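Local coordinates for protein CdnC (Chryseobacterium gregarium DSM 19109, PDB 7MGV) that probably uses ATP to install side-chain ester (omega-ester) macrocycles in a ribosomally made precursor peptide, as a graspetide-forming ATP-grasp ligase, at residues Glu49-Asn54 against Thr75-Pro80; Lys23-Thr28 against Ser90-Arg95; Val184-Gln189 against Asn206-Asp211; Asp156-Lys161 against Leu287-Val292. All blocks are in the same frame, centred on the assembly; numbering follows the deposited sequence.

Interaction 1 of 4, residues Glu49-Asn54 against Thr75-Pro80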
loop_
_atom_site.group_PDB
_atom_site.type_symbol
_atom_site.label_atom_id
_atom_site.label_comp_id
_atom_site.label_asym_id
_atom_site.label_seq_id
_atom_site.Cartn_x
_atom_site.Cartn_y
_atom_site.Cartn_z
ATOM N N GLU A 49 19.314 13.369 18.264
ATOM C CA GLU A 49 20.131 13.267 17.065
ATOM C C GLU A 49 19.253 12.931 15.867
ATOM O O GLU A 49 18.310 12.142 15.974
ATOM C CB GLU A 49 21.217 12.202 17.232
ATOM C CG GLU A 49 22.216 12.154 16.085
ATOM C CD GLU A 49 23.001 10.857 16.040
ATOM O OE1 GLU A 49 22.991 10.115 17.044
ATOM O OE2 GLU A 49 23.625 10.577 14.994
ATOM N N VAL A 50 19.570 13.539 14.726
ATOM C CA VAL A 50 18.849 13.322 13.478
ATOM C C VAL A 50 19.726 12.487 12.556
ATOM O O VAL A 50 20.895 12.819 12.332
ATOM C CB VAL A 50 18.465 14.655 12.811
ATOM C CG1 VAL A 50 18.149 14.442 11.339
ATOM C CG2 VAL A 50 17.283 15.284 13.523
ATOM N N ILE A 51 19.164 11.403 12.030
ATOM C CA ILE A 51 19.818 10.578 11.021
ATOM C C ILE A 51 19.057 10.762 9.716
ATOM O O ILE A 51 17.874 10.410 9.624
ATOM C CB ILE A 51 19.868 9.099 11.431
ATOM C CG1 ILE A 51 20.682 8.932 12.715
ATOM C CG2 ILE A 51 20.460 8.257 10.312
ATOM C CD1 ILE A 51 20.793 7.498 13.181
ATOM N N ARG A 52 19.733 11.312 8.711
ATOM C CA ARG A 52 19.110 11.625 7.432
ATOM C C ARG A 52 19.336 10.475 6.459
ATOM O O ARG A 52 20.481 10.154 6.123
ATOM C CB ARG A 52 19.671 12.927 6.865
ATOM C CG ARG A 52 18.854 13.519 5.727
ATOM C CD ARG A 52 19.351 14.909 5.366
ATOM N NE ARG A 52 18.315 15.720 4.733
ATOM C CZ ARG A 52 18.319 16.072 3.452
ATOM N NH1 ARG A 52 19.309 15.685 2.658
ATOM N NH2 ARG A 52 17.336 16.814 2.964
ATOM N N PHE A 53 18.246 9.861 6.008
ATOM C CA PHE A 53 18.277 8.802 5.003
ATOM C C PHE A 53 17.619 9.363 3.748
ATOM O O PHE A 53 16.391 9.357 3.624
ATOM C CB PHE A 53 17.570 7.545 5.505
ATOM C CG PHE A 53 17.753 6.337 4.619
ATOM C CD1 PHE A 53 18.603 6.372 3.524
ATOM C CD2 PHE A 53 17.072 5.161 4.889
ATOM C CE1 PHE A 53 18.765 5.261 2.715
ATOM C CE2 PHE A 53 17.232 4.047 4.086
ATOM C CZ PHE A 53 18.078 4.098 2.997
ATOM N N ASN A 54 18.439 9.849 2.820
ATOM C CA ASN A 54 17.926 10.396 1.572
ATOM C C ASN A 54 17.623 9.251 0.616
ATOM O O ASN A 54 18.511 8.463 0.269
ATOM C CB ASN A 54 18.920 11.385 0.970
ATOM C CG ASN A 54 18.660 12.806 1.425
ATOM O OD1 ASN A 54 19.223 13.756 0.886
ATOM N ND2 ASN A 54 17.795 12.958 2.424
ATOM N N THR A 75 20.635 -3.086 12.433
ATOM C CA THR A 75 20.373 -2.370 11.189
ATOM C C THR A 75 21.355 -1.214 11.078
ATOM O O THR A 75 21.375 -0.328 11.939
ATOM C CB THR A 75 18.933 -1.851 11.137
ATOM O OG1 THR A 75 18.019 -2.926 11.394
ATOM C CG2 THR A 75 18.633 -1.251 9.774
ATOM N N THR A 76 22.164 -1.220 10.020
ATOM C CA THR A 76 23.160 -0.178 9.816
ATOM C C THR A 76 22.982 0.485 8.457
ATOM O O THR A 76 22.648 -0.172 7.463
ATOM C CB THR A 76 24.597 -0.722 9.947
ATOM O OG1 THR A 76 25.012 -1.293 8.701
ATOM C CG2 THR A 76 24.688 -1.772 11.050
ATOM N N LEU A 77 23.227 1.796 8.437
ATOM C CA LEU A 77 23.054 2.659 7.278
ATOM C C LEU A 77 24.352 3.421 7.041
ATOM O O LEU A 77 24.865 4.085 7.950
ATOM C CB LEU A 77 21.895 3.628 7.494
ATOM C CG LEU A 77 21.836 4.913 6.668
ATOM C CD1 LEU A 77 21.588 4.655 5.178
ATOM C CD2 LEU A 77 20.790 5.850 7.247
ATOM N N GLU A 78 24.882 3.329 5.823
ATOM C CA GLU A 78 26.139 3.965 5.446
ATOM C C GLU A 78 25.857 5.019 4.386
ATOM O O GLU A 78 25.387 4.695 3.286
ATOM C CB GLU A 78 27.152 2.929 4.953
ATOM C CG GLU A 78 27.332 1.760 5.919
ATOM C CD GLU A 78 28.755 1.244 5.951
ATOM O OE1 GLU A 78 29.064 0.401 6.820
ATOM O OE2 GLU A 78 29.563 1.682 5.107
ATOM N N THR A 79 26.135 6.271 4.738
ATOM C CA THR A 79 25.901 7.494 3.994
ATOM C C THR A 79 27.230 8.107 3.571
ATOM O O THR A 79 28.266 7.851 4.200
ATOM C CB THR A 79 25.121 8.482 4.883
ATOM O OG1 THR A 79 23.941 7.847 5.393
ATOM C CG2 THR A 79 24.709 9.746 4.140
ATOM N N PRO A 80 27.258 8.899 2.495
ATOM C CA PRO A 80 28.447 9.722 2.222
ATOM C C PRO A 80 28.837 10.628 3.376
ATOM O O PRO A 80 30.011 11.005 3.478
ATOM C CB PRO A 80 28.036 10.533 0.987
ATOM C CG PRO A 80 27.079 9.645 0.274
ATOM C CD PRO A 80 26.357 8.833 1.326
#

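Interaction 2 of 4, residues Lys23-Thr28 against Ser90-Arg95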
loop_
_atom_site.group_PDB
_atom_site.type_symbol
_atom_site.label_atom_id
_atom_site.label_comp_id
_atom_site.label_asym_id
_atom_site.label_seq_id
_atom_site.Cartn_x
_atom_site.Cartn_y
_atom_site.Cartn_z
ATOM N N LYS A 23 18.081 8.972 18.915
ATOM C CA LYS A 23 18.257 9.042 17.472
ATOM C C LYS A 23 16.907 9.035 16.770
ATOM O O LYS A 23 16.017 8.251 17.116
ATOM C CB LYS A 23 19.114 7.877 16.974
ATOM C CG LYS A 23 20.560 7.944 17.431
ATOM C CD LYS A 23 21.387 6.826 16.823
ATOM C CE LYS A 23 21.036 5.485 17.440
ATOM N NZ LYS A 23 21.881 4.390 16.892
ATOM N N ILE A 24 16.762 9.911 15.778
ATOM C CA ILE A 24 15.517 10.081 15.037
ATOM C C ILE A 24 15.829 9.919 13.556
ATOM O O ILE A 24 16.531 10.753 12.970
ATOM C CB ILE A 24 14.862 11.441 15.310
ATOM C CG1 ILE A 24 14.457 11.547 16.782
ATOM C CG2 ILE A 24 13.661 11.647 14.396
ATOM C CD1 ILE A 24 13.767 12.842 17.131
ATOM N N LEU A 25 15.309 8.854 12.951
ATOM C CA LEU A 25 15.494 8.619 11.526
ATOM C C LEU A 25 14.498 9.448 10.726
ATOM O O LEU A 25 13.301 9.462 11.033
ATOM C CB LEU A 25 15.328 7.135 11.206
ATOM C CG LEU A 25 15.617 6.723 9.763
ATOM C CD1 LEU A 25 17.101 6.844 9.451
ATOM C CD2 LEU A 25 15.121 5.309 9.501
ATOM N N ILE A 26 14.989 10.143 9.704
ATOM C CA ILE A 26 14.157 10.952 8.822
ATOM C C ILE A 26 14.401 10.508 7.388
ATOM O O ILE A 26 15.548 10.490 6.925
ATOM C CB ILE A 26 14.445 12.456 8.982
ATOM C CG1 ILE A 26 14.077 12.926 10.392
ATOM C CG2 ILE A 26 13.681 13.253 7.936
ATOM C CD1 ILE A 26 14.183 14.424 10.580
ATOM N N ILE A 27 13.325 10.154 6.690
ATOM C CA ILE A 27 13.386 9.730 5.296
ATOM C C ILE A 27 12.993 10.912 4.420
ATOM O O ILE A 27 11.898 11.469 4.570
ATOM C CB ILE A 27 12.469 8.524 5.037
ATOM C CG1 ILE A 27 12.658 7.464 6.124
ATOM C CG2 ILE A 27 12.734 7.941 3.656
ATOM C CD1 ILE A 27 13.998 6.767 6.077
ATOM N N THR A 28 13.876 11.288 3.503
ATOM C CA THR A 28 13.641 12.409 2.597
ATOM C C THR A 28 14.327 12.097 1.267
ATOM O O THR A 28 14.696 10.952 0.998
ATOM C CB THR A 28 14.151 13.727 3.208
ATOM O OG1 THR A 28 15.361 13.483 3.938
ATOM C CG2 THR A 28 13.111 14.342 4.129
ATOM N N SER A 90 14.817 6.031 18.182
ATOM C CA SER A 90 13.689 6.311 19.061
ATOM C C SER A 90 12.393 6.454 18.272
ATOM O O SER A 90 11.365 5.888 18.659
ATOM C CB SER A 90 13.961 7.570 19.887
ATOM O OG SER A 90 14.172 8.696 19.054
ATOM N N THR A 91 12.419 7.211 17.176
ATOM C CA THR A 91 11.292 7.314 16.260
ATOM C C THR A 91 11.815 7.370 14.833
ATOM O O THR A 91 13.014 7.527 14.590
ATOM C CB THR A 91 10.422 8.552 16.523
ATOM O OG1 THR A 91 11.146 9.734 16.163
ATOM C CG2 THR A 91 9.995 8.634 17.978
ATOM N N VAL A 92 10.893 7.241 13.884
ATOM C CA VAL A 92 11.177 7.433 12.469
ATOM C C VAL A 92 10.148 8.406 11.910
ATOM O O VAL A 92 8.979 8.386 12.311
ATOM C CB VAL A 92 11.165 6.098 11.690
ATOM C CG1 VAL A 92 9.791 5.444 11.747
ATOM C CG2 VAL A 92 11.601 6.312 10.246
ATOM N N TRP A 93 10.589 9.279 11.010
ATOM C CA TRP A 93 9.700 10.182 10.283
ATOM C C TRP A 93 9.868 9.879 8.799
ATOM O O TRP A 93 10.856 10.288 8.181
ATOM C CB TRP A 93 10.002 11.645 10.590
ATOM C CG TRP A 93 9.103 12.594 9.850
ATOM C CD1 TRP A 93 7.857 12.327 9.360
ATOM C CD2 TRP A 93 9.383 13.957 9.512
ATOM N NE1 TRP A 93 7.344 13.439 8.739
ATOM C CE2 TRP A 93 8.260 14.453 8.818
ATOM C CE3 TRP A 93 10.472 14.808 9.727
ATOM C CZ2 TRP A 93 8.195 15.761 8.340
ATOM C CZ3 TRP A 93 10.406 16.104 9.251
ATOM C CH2 TRP A 93 9.275 16.569 8.565
ATOM N N TYR A 94 8.906 9.160 8.232
ATOM C CA TYR A 94 8.937 8.776 6.825
ATOM C C TYR A 94 8.093 9.774 6.041
ATOM O O TYR A 94 6.863 9.683 6.015
ATOM C CB TYR A 94 8.437 7.346 6.642
ATOM C CG TYR A 94 8.237 6.932 5.200
ATOM C CD1 TYR A 94 9.130 7.322 4.210
ATOM C CD2 TYR A 94 7.155 6.145 4.830
ATOM C CE1 TYR A 94 8.948 6.945 2.894
ATOM C CE2 TYR A 94 6.965 5.763 3.517
ATOM C CZ TYR A 94 7.863 6.165 2.552
ATOM O OH TYR A 94 7.676 5.786 1.245
ATOM N N ARG A 95 8.760 10.738 5.412
ATOM C CA ARG A 95 8.117 11.566 4.404
ATOM C C ARG A 95 8.040 10.769 3.110
ATOM O O ARG A 95 9.060 10.266 2.626
ATOM C CB ARG A 95 8.892 12.866 4.202
ATOM C CG ARG A 95 9.298 13.543 5.503
ATOM C CD ARG A 95 9.790 14.961 5.267
ATOM N NE ARG A 95 9.157 15.578 4.105
ATOM C CZ ARG A 95 8.620 16.793 4.106
ATOM N NH1 ARG A 95 8.637 17.528 5.210
ATOM N NH2 ARG A 95 8.066 17.276 3.002
#

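Interaction 3 of 4, residues Val184-Gln189 against Asn206-Asp211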
loop_
_atom_site.group_PDB
_atom_site.type_symbol
_atom_site.label_atom_id
_atom_site.label_comp_id
_atom_site.label_asym_id
_atom_site.label_seq_id
_atom_site.Cartn_x
_atom_site.Cartn_y
_atom_site.Cartn_z
ATOM N N VAL A 184 -21.308 20.687 -11.446
ATOM C CA VAL A 184 -20.461 19.558 -11.094
ATOM C C VAL A 184 -19.054 19.814 -11.608
ATOM O O VAL A 184 -18.869 20.184 -12.772
ATOM C CB VAL A 184 -21.012 18.236 -11.661
ATOM C CG1 VAL A 184 -20.122 17.071 -11.260
ATOM C CG2 VAL A 184 -22.440 18.012 -11.187
ATOM N N VAL A 185 -18.075 19.619 -10.745
ATOM C CA VAL A 185 -16.675 19.573 -11.134
ATOM C C VAL A 185 -16.284 18.113 -11.293
ATOM O O VAL A 185 -16.887 17.211 -10.693
ATOM C CB VAL A 185 -15.769 20.288 -10.107
ATOM C CG1 VAL A 185 -16.261 21.708 -9.865
ATOM C CG2 VAL A 185 -15.719 19.508 -8.802
ATOM N N ALA A 186 -15.276 17.872 -12.123
ATOM C CA ALA A 186 -14.747 16.537 -12.349
ATOM C C ALA A 186 -13.256 16.551 -12.064
ATOM O O ALA A 186 -12.528 17.401 -12.589
ATOM C CB ALA A 186 -15.016 16.066 -13.780
ATOM N N LYS A 187 -12.804 15.620 -11.231
ATOM C CA LYS A 187 -11.391 15.517 -10.911
ATOM C C LYS A 187 -10.949 14.063 -10.975
ATOM O O LYS A 187 -11.748 13.134 -10.811
ATOM C CB LYS A 187 -11.077 16.117 -9.528
ATOM C CG LYS A 187 -11.988 15.656 -8.403
ATOM C CD LYS A 187 -11.786 16.511 -7.157
ATOM C CE LYS A 187 -12.602 15.993 -5.982
ATOM N NZ LYS A 187 -12.717 17.004 -4.892
ATOM N N MET A 188 -9.666 13.881 -11.258
ATOM C CA MET A 188 -9.042 12.579 -11.121
ATOM C C MET A 188 -8.541 12.394 -9.698
ATOM O O MET A 188 -8.237 13.361 -8.995
ATOM C CB MET A 188 -7.878 12.421 -12.102
ATOM C CG MET A 188 -8.043 13.130 -13.436
ATOM S SD MET A 188 -6.487 13.194 -14.355
ATOM C CE MET A 188 -6.199 11.460 -14.672
ATOM N N GLN A 189 -8.467 11.136 -9.270
ATOM C CA GLN A 189 -7.799 10.828 -8.015
ATOM C C GLN A 189 -6.283 10.881 -8.156
ATOM O O GLN A 189 -5.579 10.997 -7.147
ATOM C CB GLN A 189 -8.244 9.454 -7.508
ATOM C CG GLN A 189 -9.760 9.307 -7.397
ATOM C CD GLN A 189 -10.186 8.018 -6.718
ATOM O OE1 GLN A 189 -9.378 7.338 -6.085
ATOM N NE2 GLN A 189 -11.462 7.677 -6.846
ATOM N N ASN A 206 -12.260 20.948 -13.139
ATOM C CA ASN A 206 -13.034 21.919 -13.896
ATOM C C ASN A 206 -14.488 21.478 -13.932
ATOM O O ASN A 206 -14.804 20.295 -13.771
ATOM C CB ASN A 206 -12.487 22.088 -15.319
ATOM C CG ASN A 206 -12.775 23.462 -15.892
ATOM O OD1 ASN A 206 -13.192 24.370 -15.176
ATOM N ND2 ASN A 206 -12.549 23.620 -17.192
ATOM N N VAL A 207 -15.374 22.451 -14.148
ATOM C CA VAL A 207 -16.800 22.163 -14.175
ATOM C C VAL A 207 -17.151 21.390 -15.440
ATOM O O VAL A 207 -16.523 21.547 -16.495
ATOM C CB VAL A 207 -17.620 23.462 -14.074
ATOM C CG1 VAL A 207 -17.440 24.093 -12.705
ATOM C CG2 VAL A 207 -17.218 24.433 -15.175
ATOM N N VAL A 208 -18.164 20.538 -15.330
ATOM C CA VAL A 208 -18.685 19.790 -16.469
ATOM C C VAL A 208 -19.729 20.666 -17.154
ATOM O O VAL A 208 -20.816 20.890 -16.612
ATOM C CB VAL A 208 -19.283 18.446 -16.036
ATOM C CG1 VAL A 208 -19.955 17.759 -17.213
ATOM C CG2 VAL A 208 -18.211 17.554 -15.434
ATOM N N ASN A 209 -19.399 21.172 -18.340
ATOM C CA ASN A 209 -20.309 22.022 -19.093
ATOM C C ASN A 209 -20.881 21.248 -20.280
ATOM O O ASN A 209 -20.647 20.044 -20.434
ATOM C CB ASN A 209 -19.603 23.318 -19.522
ATOM C CG ASN A 209 -18.418 23.077 -20.447
ATOM O OD1 ASN A 209 -18.163 21.957 -20.885
ATOM N ND2 ASN A 209 -17.688 24.143 -20.752
ATOM N N GLU A 210 -21.639 21.953 -21.123
ATOM C CA GLU A 210 -22.296 21.305 -22.254
ATOM C C GLU A 210 -21.292 20.713 -23.234
ATOM O O GLU A 210 -21.591 19.714 -23.897
ATOM C CB GLU A 210 -23.206 22.302 -22.972
ATOM C CG GLU A 210 -24.137 23.075 -22.051
ATOM C CD GLU A 210 -25.378 23.581 -22.762
ATOM O OE1 GLU A 210 -25.257 24.509 -23.588
ATOM O OE2 GLU A 210 -26.476 23.050 -22.493
ATOM N N ASP A 211 -20.106 21.307 -23.345
ATOM C CA ASP A 211 -19.119 20.785 -24.284
ATOM C C ASP A 211 -18.502 19.487 -23.776
ATOM O O ASP A 211 -18.371 18.519 -24.534
ATOM C CB ASP A 211 -18.034 21.830 -24.548
ATOM C CG ASP A 211 -17.488 21.760 -25.962
ATOM O OD1 ASP A 211 -16.260 21.573 -26.112
ATOM O OD2 ASP A 211 -18.278 21.891 -26.914
HETATM O O HOH W 1 -21.932 20.803 -14.162
#

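Interaction 4 of 4, residues Asp156-Lys161 against Leu287-Val292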
loop_
_atom_site.group_PDB
_atom_site.type_symbol
_atom_site.label_atom_id
_atom_site.label_comp_id
_atom_site.label_asym_id
_atom_site.label_seq_id
_atom_site.Cartn_x
_atom_site.Cartn_y
_atom_site.Cartn_z
ATOM N N ASP A 156 -17.721 11.600 6.400
ATOM C CA ASP A 156 -19.172 11.640 6.540
ATOM C C ASP A 156 -19.617 10.967 7.833
ATOM O O ASP A 156 -20.529 11.453 8.512
ATOM C CB ASP A 156 -19.837 10.979 5.333
ATOM C CG ASP A 156 -21.340 10.858 5.490
ATOM O OD1 ASP A 156 -22.003 11.898 5.684
ATOM O OD2 ASP A 156 -21.856 9.722 5.425
ATOM N N LYS A 157 -18.980 9.849 8.195
ATOM C CA LYS A 157 -19.349 9.156 9.427
ATOM C C LYS A 157 -19.044 10.002 10.659
ATOM O O LYS A 157 -19.808 9.989 11.631
ATOM C CB LYS A 157 -18.624 7.815 9.515
ATOM C CG LYS A 157 -19.351 6.670 8.838
ATOM C CD LYS A 157 -18.612 5.363 9.052
ATOM C CE LYS A 157 -19.280 4.221 8.311
ATOM N NZ LYS A 157 -18.446 2.990 8.343
ATOM N N ILE A 158 -17.930 10.737 10.638
ATOM C CA ILE A 158 -17.550 11.556 11.788
ATOM C C ILE A 158 -18.537 12.698 11.996
ATOM O O ILE A 158 -18.738 13.159 13.126
ATOM C CB ILE A 158 -16.112 12.075 11.602
ATOM C CG1 ILE A 158 -15.133 10.906 11.548
ATOM C CG2 ILE A 158 -15.715 13.028 12.719
ATOM C CD1 ILE A 158 -13.779 11.294 11.039
ATOM N N GLY A 159 -19.182 13.158 10.929
ATOM C CA GLY A 159 -20.067 14.307 10.992
ATOM C C GLY A 159 -19.684 15.431 10.058
ATOM O O GLY A 159 -20.413 16.430 9.988
ATOM N N PHE A 160 -18.569 15.318 9.340
ATOM C CA PHE A 160 -18.221 16.312 8.338
ATOM C C PHE A 160 -19.291 16.359 7.259
ATOM O O PHE A 160 -19.859 15.331 6.877
ATOM C CB PHE A 160 -16.874 15.981 7.690
ATOM C CG PHE A 160 -15.681 16.292 8.546
ATOM C CD1 PHE A 160 -15.241 17.598 8.706
ATOM C CD2 PHE A 160 -14.975 15.273 9.166
ATOM C CE1 PHE A 160 -14.131 17.881 9.484
ATOM C CE2 PHE A 160 -13.866 15.550 9.944
ATOM C CZ PHE A 160 -13.443 16.855 10.102
ATOM N N LYS A 161 -19.570 17.563 6.771
ATOM C CA LYS A 161 -20.323 17.703 5.536
ATOM C C LYS A 161 -19.371 17.543 4.359
ATOM O O LYS A 161 -18.312 18.177 4.326
ATOM C CB LYS A 161 -21.030 19.056 5.481
ATOM C CG LYS A 161 -21.948 19.307 6.663
ATOM C CD LYS A 161 -23.002 18.213 6.774
ATOM C CE LYS A 161 -23.264 17.837 8.225
ATOM N NZ LYS A 161 -23.615 19.031 9.036
ATOM N N LEU A 287 -9.561 16.509 14.681
ATOM C CA LEU A 287 -8.818 15.650 15.596
ATOM C C LEU A 287 -9.407 14.245 15.624
ATOM O O LEU A 287 -8.670 13.256 15.706
ATOM C CB LEU A 287 -8.803 16.261 16.997
ATOM C CG LEU A 287 -7.952 17.524 17.154
ATOM C CD1 LEU A 287 -8.240 18.208 18.480
ATOM C CD2 LEU A 287 -6.473 17.195 17.028
ATOM N N GLU A 288 -10.734 14.134 15.529
ATOM C CA GLU A 288 -11.361 12.817 15.487
ATOM C C GLU A 288 -11.024 12.069 14.204
ATOM O O GLU A 288 -10.897 10.841 14.223
ATOM C CB GLU A 288 -12.874 12.950 15.639
ATOM C CG GLU A 288 -13.595 11.623 15.770
ATOM C CD GLU A 288 -15.035 11.786 16.209
ATOM O OE1 GLU A 288 -15.795 10.798 16.138
ATOM O OE2 GLU A 288 -15.405 12.904 16.625
ATOM N N LEU A 289 -10.890 12.779 13.082
ATOM C CA LEU A 289 -10.469 12.136 11.841
ATOM C C LEU A 289 -9.071 11.551 11.986
ATOM O O LEU A 289 -8.821 10.390 11.626
ATOM C CB LEU A 289 -10.523 13.141 10.691
ATOM C CG LEU A 289 -10.013 12.694 9.320
ATOM C CD1 LEU A 289 -10.922 11.629 8.724
ATOM C CD2 LEU A 289 -9.894 13.886 8.384
ATOM N N LEU A 290 -8.147 12.345 12.533
ATOM C CA LEU A 290 -6.805 11.817 12.773
ATOM C C LEU A 290 -6.823 10.673 13.782
ATOM O O LEU A 290 -5.991 9.762 13.701
ATOM C CB LEU A 290 -5.866 12.929 13.237
ATOM C CG LEU A 290 -5.232 13.714 12.086
ATOM C CD1 LEU A 290 -6.012 14.993 11.808
ATOM C CD2 LEU A 290 -3.769 14.013 12.363
ATOM N N ASP A 291 -7.761 10.700 14.733
ATOM C CA ASP A 291 -7.890 9.599 15.682
ATOM C C ASP A 291 -8.362 8.326 14.992
ATOM O O ASP A 291 -7.855 7.234 15.271
ATOM C CB ASP A 291 -8.859 9.981 16.802
ATOM C CG ASP A 291 -8.258 10.964 17.787
ATOM O OD1 ASP A 291 -7.027 11.177 17.745
ATOM O OD2 ASP A 291 -9.019 11.527 18.602
ATOM N N VAL A 292 -9.345 8.450 14.097
ATOM C CA VAL A 292 -9.855 7.290 13.373
ATOM C C VAL A 292 -8.757 6.678 12.517
ATOM O O VAL A 292 -8.602 5.451 12.462
ATOM C CB VAL A 292 -11.082 7.680 12.527
ATOM C CG1 VAL A 292 -11.431 6.567 11.551
ATOM C CG2 VAL A 292 -12.270 7.997 13.424
#

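Interaction 1 of 4, residues Glu49-Asn54 against Thr75-Pro80
Leu77 reaches from its strand into the angle between Ile51 and Phe53, and nearly all of the contact between Glu49-Asn54 and Thr75-Pro80 passes through its two methyl groups. CB already points at strand 48-54. CG stands anti to the backbone N (chi1 159°), which sets the fork between Ile51 and Phe53, and CG then divides the work between its branches. CD1 settles over one face of the Phe53 ring, 4.0 Å from the ring centroid and 19° off the ring normal, a CH-pi contact displaced toward the rim; the ring atom Phe53 CE1 is 3.8 Å from Leu77 CD1. CD2 lies at the root of the same side chain, 4.0 Å from both Phe53 CB and Phe53 CG, and also meets Ile51, whose CG2 is 3.9 Å from Leu77 CD2. The Ile51 and Leu77 side chains run antiparallel to each other and meet at these methyls. Thr79 adds a marginal touch, its OG1 4.2 Å from Arg52 O.

No hydrogen bond joins the segments, and the strand axes stay 9.1 Å apart at 70°, so this is packing between two sheets of the MvdD-type pre-ATP-grasp domain and not pairing within one. The strand 48-54 is an outermost strand of the parallel sheet, hydrogen-bonded through its backbone to strand 22-28, while 72-78 is the middle strand of a three-stranded antiparallel sheet. Leu86 touches both Ile51 and Leu77, Phe53 also packs on Ile27 of strand 22-28, and helix 35-46 receives Val50 and Arg52.

Interaction 2 of 4, residues Lys23-Thr28 against Ser90-Arg95
Ser90 grips the carbonyl of Lys23 twice: Ser90 N gives Lys23 O a 2.7 Å bond in the carbonyl plane, and Ser90 OG donates to the same Lys23 O at 2.7 Å from above that plane. With chi1 at 60°, OG lies between its own N and carbonyl carbon, close enough to add this second bond. Thr91 accepts Leu25 N through its O, while its OG1 packs beside Ile24 CG2 and bonds to Leu341 O. Val92 lies alongside Leu25, pointing the same way, with Val92 CG2 3.7 Å from Leu25 CD2. Trp93 holds two backbone bonds: Trp93 N to Leu25 O (2.7 Å) and Ile27 N to Trp93 O (2.9 Å, 173° at the hydrogen). Its ring presents an edge to Ile26, CE3 lying 3.8 Å from Ile26 CD1. Tyr94 likewise turns an edge to Ile27, with CD1 3.6 Å from Ile27 CB. Arg95 closes the ladder with a weak bond from N to Ile27 O; its CD rests on Thr28 CG2, and its NH2 forms a salt bridge with Glu320. Pairs Leu25-Val92, Ile26-Trp93 and Ile27-Tyr94 advance in step, the parallel ladder of an alpha/beta sheet packed between helices 35-46 and 110-130 in the MvdD-type pre-ATP-grasp domain.

Interaction 3 of 4, residues Val184-Gln189 against Asn206-Asp211
Val208 and Val184 are joined by one of two backbone hydrogen bonds between the segments: Val208 N gives to Val184 O at 2.7 Å, with 165° at the hydrogen. In the other, Ala186 N gives to Asn206 O at 3.0 Å. Both fit antiparallel pairing: Ala186 and Asn206 form a hydrogen-bonded pair, and Val185 with Val207 a non-hydrogen-bonded one. The CA atoms of Val185 and Val207 are 4.0 Å apart.

The same two carbonyl oxygens also take CA-H...O contacts. Val207 CA lies 3.2 Å from Val184 O, and Val185 CA 3.3 Å from Asn206 O.

One water bridges the backbones, accepting from Val184 N at 2.8 Å and donating to Val208 O at 2.7 Å; it stands in for the reciprocal direct bond between Val184 and Val208.

Apolar contact is thin. The side chains of Val185 and Val207 diverge and cross at a slant, and only their CG1 methyls still meet: in both, CG1 is anti to the carbonyl carbon (chi1 -54° and -67°), and Val185 CG1 stands 3.9 Å from Val207 CG1. Val208 CG2 meets the methyl of Ala186.

The strand 184-187 lies between 224-228 and 199-207 in a five-stranded antiparallel sheet, bonded to the former through Val185 with Gln227 and Lys187 with Gln225. Lys187 NZ bonds both Gln227 OE1 and N7 of ADP, placing this sheet in the ATP-grasp nucleotide site. Ala186 and Asn206 pack on an aromatic side chain of the bound peptide, while Val184 and Val208 rest against Ile178 of helix 171-181.

Interaction 4 of 4, residues Asp156-Lys161 against Leu287-Val292
Ile158 sits at the C-terminal end of helix 148-158 and packs against one side of helix 280-293, a helix-helix contact in the ATP-grasp fold, beside strand 310-316, that contains no hydrogen bond across the two segments.

The apolar contacts centre on CD1, the tip of the longer branch of Ile158. CD1 leans on the helix backbone itself, 3.5 Å from Leu289 CA, and also reaches Leu289 CD1 at 3.7 Å; the two side chains cross at about a right angle. Val292 CG2 is a looser neighbour, 4.3 Å from Ile158 CD1. Phe160, beyond the helix end, adds its ring: CE2 approaches Leu289 CB at 4.2 Å, and the ring also meets that of Phe312 in strand 310-316.

Gly159 ends the helix with a positive phi (122°), a conformation that suits glycine, and the chain then turns to bring in Phe160.

A methyl also rests on a charged side chain. Chi1 of -63° puts Ile158 CG1 beside the backbone N and leaves CG2 anti to it, where CG2 faces Glu288. The extended Glu288 chain passes over this methyl, every atom from CB through the carboxylate lying within about 4.1 Å of Ile158 CG2, with CD closest at 3.8 Å.

In the fold
Interactions 1 and 2 form one block: their centres are 10 Å apart, strands 48-54 and 22-28 are neighbours in the parallel sheet, and Glu49 O lies 2.7 Å from Ile24 N, a probable hydrogen bond. Interaction 1 packs a second sheet against one face of the sheet that interaction 2 helps build, at its outermost strand. The other two stand apart from this block, with centres 27 to 45 Å from it. Interaction 3 is the one at the nucleotide: the Val185 side chain is about 4 Å from ADP, against about 13 Å for Phe160 in interaction 4. Centres of interactions 3 and 4 are 27 Å apart. Interactions 1, 3 and 4 all touch the second subunit.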